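Local coordinates for protein coatomer subunit delta (Saccharomyces cerevisiae, PDB 5FJZ) that probably acts in the COPI coat that returns dilysine-tagged proteins from Golgi to endoplasmic reticulum, and binds the tethering protein Dsl1 through the mu-homology domain described here, at residues Q136-I141 and D215-M220; V167-E172 and T190-S195. All blocks are in the same frame, centred on the assembly; numbering follows the deposited sequence.

Contact 1 of 2, residues Q136-I141 and D215-M220; sequences QGFDVI and DALYPM
Leu217, at the end of a 3-10 segment, sets its CD1 methyl against Phe138 and Val140 of strand 137-146. The tight part lies here. CD1 is 3.9 Å from Phe138 CB and 4.0 Å from Phe138 CG, so it meets the root of the aromatic side chain at a slant. The same methyl is 4.1 Å from Val140 CG2, and the leucine and valine point at one another end to end. The two valine branches divide the work. With CG1 anti to the backbone N (chi1 -179°), CG2 is left for Leu217 while CG1 turns to Met220, whose CE lies 4.0 Å from it. Met220 is extended beyond CG (chi2 -178°), which carries its terminal methyl past the valine, the two side chains running in opposite directions. No hydrogen bond joins the segments, and the nearest CA pair, Phe138 and Leu217, is 8.8 Å apart; the closest contacts are all between carbon atoms. Leu217 is further enclosed by Val129, Ile159 and Ile209.

The opposite face of the strand is partly exposed: Asp139 points away from the loop, and its OD1 is hydrogen-bonded to Thr208 OG1. Asp215 forms salt bridges with Arg29 and with Arg91 of a second subunit. Segment 215-220 is the end of the connection from strand 202-210 to strand 220-229 of the other sheet; it holds the end of a 3-10 segment and a cis peptide bond before Pro219. The connection thus packs its apolar residues against strand 137-146, as part of the beta-sandwich core of the mu-homology domain.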
ATOM      1  N   GLN A 136     -21.836   4.277  30.350  1.00 47.04           N
ATOM      2  CA  GLN A 136     -21.233   5.587  30.042  1.00 47.28           C
ATOM      3  C   GLN A 136     -20.984   5.701  28.515  1.00 43.05           C
ATOM      4  O   GLN A 136     -19.861   5.553  27.980  1.00 34.14           O
ATOM      5  CB  GLN A 136     -19.980   5.771  30.861  1.00 57.67           C
ATOM      6  CG  GLN A 136     -19.358   7.185  30.784  1.00 70.04           C
ATOM      7  CD  GLN A 136     -20.230   8.405  31.208  1.00 74.62           C
ATOM      8  OE1 GLN A 136     -19.767   9.241  32.004  1.00 78.48           O
ATOM      9  NE2 GLN A 136     -21.440   8.558  30.637  1.00 68.72           N
ATOM     10  N   GLY A 137     -22.071   5.971  27.810  1.00 34.93           N
ATOM     11  CA  GLY A 137     -22.039   5.800  26.358  1.00 34.49           C
ATOM     12  C   GLY A 137     -23.421   5.884  25.789  1.00 28.23           C
ATOM     13  O   GLY A 137     -24.197   6.730  26.220  1.00 27.02           O
ATOM     14  N   PHE A 138     -23.675   5.077  24.770  1.00 25.42           N
ATOM     15  CA  PHE A 138     -24.743   5.374  23.860  1.00 22.78           C
ATOM     16  C   PHE A 138     -25.597   4.192  23.437  1.00 20.48           C
ATOM     17  O   PHE A 138     -25.131   3.090  23.290  1.00 21.21           O
ATOM     18  CB  PHE A 138     -24.172   6.088  22.630  1.00 22.77           C
ATOM     19  CG  PHE A 138     -23.450   7.391  22.934  1.00 24.73           C
ATOM     20  CD1 PHE A 138     -22.138   7.379  23.331  1.00 24.04           C
ATOM     21  CD2 PHE A 138     -24.122   8.625  22.859  1.00 24.64           C
ATOM     22  CE1 PHE A 138     -21.465   8.542  23.658  1.00 26.33           C
ATOM     23  CE2 PHE A 138     -23.451   9.811  23.145  1.00 26.14           C
ATOM     24  CZ  PHE A 138     -22.123   9.759  23.568  1.00 29.71           C
ATOM     25  N   ASP A 139     -26.895   4.474  23.250  1.00 20.98           N
ATOM     26  CA  ASP A 139     -27.860   3.557  22.751  1.00 19.09           C
ATOM     27  C   ASP A 139     -27.933   3.833  21.233  1.00 20.98           C
ATOM     28  O   ASP A 139     -28.263   4.932  20.773  1.00 21.16           O
ATOM     29  CB  ASP A 139     -29.265   3.704  23.404  1.00 21.56           C
ATOM     30  CG  ASP A 139     -29.291   3.387  24.889  1.00 26.99           C
ATOM     31  OD1 ASP A 139     -28.488   2.621  25.445  1.00 31.27           O
ATOM     32  OD2 ASP A 139     -30.176   3.908  25.569  1.00 30.06           O
ATOM     33  N   VAL A 140     -27.472   2.860  20.463  1.00 17.97           N
ATOM     34  CA  VAL A 140     -27.374   2.945  19.053  1.00 17.76           C
ATOM     35  C   VAL A 140     -28.389   2.113  18.382  1.00 18.38           C
ATOM     36  O   VAL A 140     -28.604   0.954  18.769  1.00 18.04           O
ATOM     37  CB  VAL A 140     -25.982   2.436  18.578  1.00 19.02           C
ATOM     38  CG1 VAL A 140     -25.843   2.545  17.080  1.00 22.30           C
ATOM     39  CG2 VAL A 140     -24.864   3.229  19.267  1.00 21.00           C
ATOM     40  N   ILE A 141     -28.953   2.633  17.293  1.00 16.68           N
ATOM     41  CA  ILE A 141     -29.781   1.862  16.424  1.00 18.06           C
ATOM     42  C   ILE A 141     -29.263   2.026  14.984  1.00 16.95           C
ATOM     43  O   ILE A 141     -29.130   3.137  14.466  1.00 18.50           O
ATOM     44  CB  ILE A 141     -31.293   2.335  16.483  1.00 19.43           C
ATOM     45  CG1 ILE A 141     -31.850   2.159  17.888  1.00 23.00           C
ATOM     46  CG2 ILE A 141     -32.126   1.600  15.422  1.00 20.03           C
ATOM     47  CD1 ILE A 141     -33.323   2.572  18.079  1.00 25.54           C
ATOM     48  N   ASP A 215     -19.392  11.369  18.350  1.00 28.02           N
ATOM     49  CA  ASP A 215     -18.645  11.344  17.071  1.00 26.70           C
ATOM     50  C   ASP A 215     -17.591  10.212  17.034  1.00 22.02           C
ATOM     51  O   ASP A 215     -17.214   9.803  15.956  1.00 21.01           O
ATOM     52  CB  ASP A 215     -17.980  12.658  16.722  1.00 29.15           C
ATOM     53  CG  ASP A 215     -18.952  13.780  16.412  1.00 35.08           C
ATOM     54  OD1 ASP A 215     -20.060  13.521  15.890  1.00 33.03           O
ATOM     55  OD2 ASP A 215     -18.587  14.939  16.719  1.00 32.12           O
ATOM     56  N   ALA A 216     -17.246   9.648  18.183  1.00 21.84           N
ATOM     57  CA  ALA A 216     -16.306   8.562  18.311  1.00 21.88           C
ATOM     58  C   ALA A 216     -16.872   7.243  17.848  1.00 22.26           C
ATOM     59  O   ALA A 216     -16.147   6.271  17.582  1.00 21.90           O
ATOM     60  CB  ALA A 216     -15.901   8.400  19.772  1.00 25.20           C
ATOM     61  N   LEU A 217     -18.201   7.198  17.734  1.00 17.78           N
ATOM     62  CA  LEU A 217     -18.849   5.998  17.290  1.00 19.11           C
ATOM     63  C   LEU A 217     -18.729   5.851  15.772  1.00 17.26           C
ATOM     64  O   LEU A 217     -19.181   4.857  15.234  1.00 16.84           O
ATOM     65  CB  LEU A 217     -20.341   6.036  17.688  1.00 18.69           C
ATOM     66  CG  LEU A 217     -20.759   6.069  19.147  1.00 18.91           C
ATOM     67  CD1 LEU A 217     -22.266   6.410  19.212  1.00 21.41           C
ATOM     68  CD2 LEU A 217     -20.517   4.737  19.781  1.00 18.36           C
ATOM     69  N   TYR A 218     -18.215   6.878  15.066  1.00 16.96           N
ATOM     70  CA  TYR A 218     -18.197   6.872  13.613  1.00 18.48           C
ATOM     71  C   TYR A 218     -16.745   6.946  13.067  1.00 21.98           C
ATOM     72  O   TYR A 218     -15.872   7.444  13.776  1.00 20.85           O
ATOM     73  CB  TYR A 218     -19.008   8.056  13.081  1.00 18.93           C
ATOM     74  CG  TYR A 218     -20.450   7.943  13.384  1.00 17.62           C
ATOM     75  CD1 TYR A 218     -21.309   7.256  12.572  1.00 17.77           C
ATOM     76  CD2 TYR A 218     -20.981   8.605  14.490  1.00 18.80           C
ATOM     77  CE1 TYR A 218     -22.672   7.138  12.909  1.00 18.32           C
ATOM     78  CE2 TYR A 218     -22.303   8.463  14.858  1.00 17.56           C
ATOM     79  CZ  TYR A 218     -23.142   7.740  14.070  1.00 18.01           C
ATOM     80  OH  TYR A 218     -24.477   7.650  14.413  1.00 15.39           O
ATOM     81  N   PRO A 219     -16.451   6.406  11.861  1.00 20.66           N
ATOM     82  CA  PRO A 219     -17.328   5.666  10.922  1.00 20.45           C
ATOM     83  C   PRO A 219     -17.755   4.268  11.411  1.00 17.89           C
ATOM     84  O   PRO A 219     -16.973   3.492  11.975  1.00 17.61           O
ATOM     85  CB  PRO A 219     -16.512   5.643   9.659  1.00 20.55           C
ATOM     86  CG  PRO A 219     -15.035   5.687  10.105  1.00 23.00           C
ATOM     87  CD  PRO A 219     -15.016   6.391  11.431  1.00 22.80           C
ATOM     88  N   MET A 220     -19.004   3.918  11.208  1.00 19.27           N
ATOM     89  CA  MET A 220     -19.445   2.557  11.407  1.00 20.19           C
ATOM     90  C   MET A 220     -19.342   1.820  10.062  1.00 18.71           C
ATOM     91  O   MET A 220     -19.823   2.309   9.041  1.00 21.29           O
ATOM     92  CB  MET A 220     -20.918   2.537  11.879  1.00 19.45           C
ATOM     93  CG  MET A 220     -21.154   3.276  13.181  1.00 21.21           C
ATOM     94  SD  MET A 220     -22.872   3.196  13.742  1.00 22.68           S
ATOM     95  CE  MET A 220     -22.759   4.201  15.229  1.00 24.84           C
TER

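Contact 2 of 2, residues V167-E172 and T190-S195; sequences VDINTE and TSIKIS
Val167 and Ile169 meet Thr190 and Ile192 through methyl groups alone, with no ring, amide or carboxylate presenting a face or an edge between the segments; an aromatic from outside the segments, Phe207 of strand 202-210, touches both Val167 and Ile192. Val167 straddles two partners. Its CG2 comes end to end with Thr190 CG2 at 3.8 Å, while CG1 lies 4.1 Å from Ile192 CD1, the valine and isoleucine crossing at a slant. Farther along, Ile169 CD1 and Ile192 CG2 approach head-on at 4.2 Å. Ile192 therefore uses both of its branches: the CG1 arm, anti to the carbonyl carbon (chi1 -58°), carries CD1 to Val167, and CG2, anti to the backbone N, faces Ile169.

The threonine is split in the same way between apolar and polar roles. Its CG2 packs on Val167, whereas OG1, beside the backbone N, is hydrogen-bonded to Val161 O and to Gln102 NE2 of a third subunit. That subunit also reaches the other segment, where Val167 N is bonded to its Asn100 OD1.

No hydrogen bond crosses the contact, and the closest backbones remain 8.7 Å apart between the CA atoms of Val167 and Thr190, with the CA atoms of Ile169 and Ile192 at 9.0 Å. Each strand is instead hydrogen-bonded within its own sheet, Asp168 to Thr208 on one side and Thr190 to Ile159 on the other. Two sheets held face to face by branched aliphatic residues are the hallmark of a beta-sandwich core, seen here at and just before the short strand 168-169, which ends the four-stranded sheet within this chain.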
ATOM      1  N   VAL A 167     -20.607  -4.853  25.405  1.00 25.54           N
ATOM      2  CA  VAL A 167     -21.763  -4.382  24.628  1.00 22.53           C
ATOM      3  C   VAL A 167     -23.019  -5.135  25.035  1.00 25.09           C
ATOM      4  O   VAL A 167     -22.987  -6.325  25.148  1.00 25.01           O
ATOM      5  CB  VAL A 167     -21.550  -4.804  23.143  1.00 25.13           C
ATOM      6  CG1 VAL A 167     -22.804  -4.545  22.340  1.00 29.80           C
ATOM      7  CG2 VAL A 167     -20.362  -4.124  22.542  1.00 26.35           C
ATOM      8  N   ASP A 168     -24.147  -4.430  25.137  1.00 20.83           N
ATOM      9  CA  ASP A 168     -25.441  -4.960  25.482  1.00 26.67           C
ATOM     10  C   ASP A 168     -26.329  -4.825  24.281  1.00 23.41           C
ATOM     11  O   ASP A 168     -26.594  -3.709  23.818  1.00 23.53           O
ATOM     12  CB  ASP A 168     -25.972  -4.121  26.677  1.00 31.37           C
ATOM     13  CG  ASP A 168     -27.278  -4.594  27.238  1.00 39.07           C
ATOM     14  OD1 ASP A 168     -27.830  -5.634  26.827  1.00 44.61           O
ATOM     15  OD2 ASP A 168     -27.797  -3.852  28.098  1.00 46.61           O
ATOM     16  N   ILE A 169     -26.615  -5.958  23.690  1.00 19.56           N
ATOM     17  CA  ILE A 169     -27.505  -6.106  22.516  1.00 20.73           C
ATOM     18  C   ILE A 169     -28.931  -5.879  22.976  1.00 19.96           C
ATOM     19  O   ILE A 169     -29.387  -6.532  23.924  1.00 25.09           O
ATOM     20  CB  ILE A 169     -27.426  -7.524  21.913  1.00 22.56           C
ATOM     21  CG1 ILE A 169     -26.028  -7.951  21.520  1.00 26.30           C
ATOM     22  CG2 ILE A 169     -28.383  -7.692  20.716  1.00 22.58           C
ATOM     23  CD1 ILE A 169     -25.315  -6.923  20.677  1.00 25.06           C
ATOM     24  N   ASN A 170     -29.617  -4.905  22.399  1.00 21.30           N
ATOM     25  CA  ASN A 170     -30.994  -4.591  22.793  1.00 22.24           C
ATOM     26  C   ASN A 170     -31.945  -5.353  21.895  1.00 24.60           C
ATOM     27  O   ASN A 170     -32.356  -4.925  20.809  1.00 22.36           O
ATOM     28  CB  ASN A 170     -31.124  -3.050  22.834  1.00 21.55           C
ATOM     29  CG  ASN A 170     -30.174  -2.433  23.887  1.00 24.58           C
ATOM     30  OD1 ASN A 170     -29.832  -3.072  24.889  1.00 30.54           O
ATOM     31  ND2 ASN A 170     -29.733  -1.196  23.658  1.00 26.81           N
ATOM     32  N   THR A 171     -32.289  -6.558  22.354  1.00 26.63           N
ATOM     33  CA  THR A 171     -33.032  -7.513  21.563  1.00 28.05           C
ATOM     34  C   THR A 171     -34.450  -6.997  21.256  1.00 29.79           C
ATOM     35  O   THR A 171     -35.024  -7.356  20.268  1.00 23.71           O
ATOM     36  CB  THR A 171     -33.087  -8.891  22.233  1.00 35.93           C
ATOM     37  OG1 THR A 171     -33.742  -8.758  23.497  1.00 40.43           O
ATOM     38  CG2 THR A 171     -31.629  -9.480  22.479  1.00 30.33           C
ATOM     39  N   GLU A 172     -34.968  -6.099  22.095  1.00 31.54           N
ATOM     40  CA  GLU A 172     -36.350  -5.590  21.900  1.00 34.55           C
ATOM     41  C   GLU A 172     -36.451  -4.644  20.707  1.00 28.61           C
ATOM     42  O   GLU A 172     -37.534  -4.369  20.225  1.00 25.80           O
ATOM     43  CB  GLU A 172     -36.817  -4.824  23.144  1.00 32.74           C
ATOM     44  CG  GLU A 172     -35.912  -3.610  23.503  1.00 41.26           C
ATOM     45  CD  GLU A 172     -34.867  -3.909  24.572  1.00 47.71           C
ATOM     46  OE1 GLU A 172     -34.066  -4.827  24.272  1.00 50.95           O
ATOM     47  OE2 GLU A 172     -34.820  -3.274  25.679  1.00 64.97           O
ATOM     48  N   THR A 190     -15.032  -2.747  17.638  1.00 19.29           N
ATOM     49  CA  THR A 190     -15.894  -3.783  18.167  1.00 18.37           C
ATOM     50  C   THR A 190     -16.929  -4.213  17.112  1.00 18.31           C
ATOM     51  O   THR A 190     -17.578  -3.388  16.516  1.00 17.45           O
ATOM     52  CB  THR A 190     -16.580  -3.223  19.418  1.00 20.02           C
ATOM     53  OG1 THR A 190     -15.566  -2.747  20.329  1.00 22.96           O
ATOM     54  CG2 THR A 190     -17.474  -4.280  20.060  1.00 22.57           C
ATOM     55  N   SER A 191     -17.069  -5.513  16.905  1.00 18.69           N
ATOM     56  CA  SER A 191     -17.817  -6.067  15.795  1.00 17.89           C
ATOM     57  C   SER A 191     -18.992  -6.904  16.287  1.00 17.61           C
ATOM     58  O   SER A 191     -18.847  -7.779  17.170  1.00 20.80           O
ATOM     59  CB  SER A 191     -16.976  -6.926  14.866  1.00 17.34           C
ATOM     60  OG  SER A 191     -15.999  -6.110  14.209  1.00 19.22           O
ATOM     61  N   ILE A 192     -20.132  -6.670  15.669  1.00 13.33           N
ATOM     62  CA  ILE A 192     -21.405  -7.368  15.987  1.00 13.80           C
ATOM     63  C   ILE A 192     -21.916  -8.004  14.744  1.00 14.64           C
ATOM     64  O   ILE A 192     -22.092  -7.351  13.710  1.00 19.43           O
ATOM     65  CB  ILE A 192     -22.525  -6.407  16.557  1.00 15.06           C
ATOM     66  CG1 ILE A 192     -22.010  -5.724  17.795  1.00 17.00           C
ATOM     67  CG2 ILE A 192     -23.787  -7.271  16.791  1.00 16.87           C
ATOM     68  CD1 ILE A 192     -22.824  -4.478  18.224  1.00 19.65           C
ATOM     69  N   LYS A 193     -22.225  -9.279  14.826  1.00 16.29           N
ATOM     70  CA  LYS A 193     -22.713  -9.993  13.709  1.00 14.95           C
ATOM     71  C   LYS A 193     -24.146 -10.259  13.823  1.00 18.57           C
ATOM     72  O   LYS A 193     -24.615 -10.681  14.873  1.00 20.26           O
ATOM     73  CB  LYS A 193     -22.024 -11.337  13.641  1.00 16.62           C
ATOM     74  CG  LYS A 193     -22.476 -12.292  12.550  1.00 20.44           C
ATOM     75  CD  LYS A 193     -21.369 -13.299  12.152  1.00 30.35           C
ATOM     76  CE  LYS A 193     -21.649 -14.691  12.637  1.00 33.80           C
ATOM     77  NZ  LYS A 193     -21.828 -14.818  14.090  1.00 45.35           N
ATOM     78  N   ILE A 194     -24.830 -10.149  12.706  1.00 17.93           N
ATOM     79  CA  ILE A 194     -26.200 -10.575  12.581  0.50 21.35           C
ATOM     80  C   ILE A 194     -26.261 -11.797  11.670  1.00 22.37           C
ATOM     81  O   ILE A 194     -25.586 -11.857  10.626  1.00 20.18           O
ATOM     82  CB  ILE A 194     -27.076  -9.385  12.106  0.50 24.71           C
ATOM     83  CG1 ILE A 194     -27.802  -8.860  13.327  0.50 26.79           C
ATOM     84  CG2 ILE A 194     -28.132  -9.741  11.084  0.50 23.68           C
ATOM     85  CD1 ILE A 194     -28.172  -7.418  13.134  0.50 30.42           C
ATOM     86  N   SER A 195     -27.062 -12.771  12.046  1.00 22.02           N
ATOM     87  CA  SER A 195     -27.129 -14.035  11.309  1.00 23.69           C
ATOM     88  C   SER A 195     -27.639 -13.942   9.898  1.00 24.06           C
ATOM     89  O   SER A 195     -27.062 -14.540   8.992  1.00 17.94           O
ATOM     90  CB  SER A 195     -27.995 -15.040  12.092  1.00 26.33           C
ATOM     91  OG  SER A 195     -27.360 -16.291  12.081  1.00 39.23           O
TER

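Along the chain the segments come in the order 136-141, 167-172, 190-195 and 215-220, with contact 2 lying wholly between the two halves of contact 1. The contact centres are 13 Å apart and their nearest atoms about 4 Å, without touching. Strand 202-210 is shared: it is flanked by strands 137-146 and 168-169, its Phe207 also touches Val140, and Thr208 OG1 also bonds Asn170 ND2. In the other sheet, strand 155-159 reaches both, with Ile159 packing on Met220. Contact 2 packs sheet on sheet; contact 1 packs the inter-sheet connection, and the first residue of strand 220-229, on strand 137-146. Segment 136-141 also lies in the region that interacts with Dsl1.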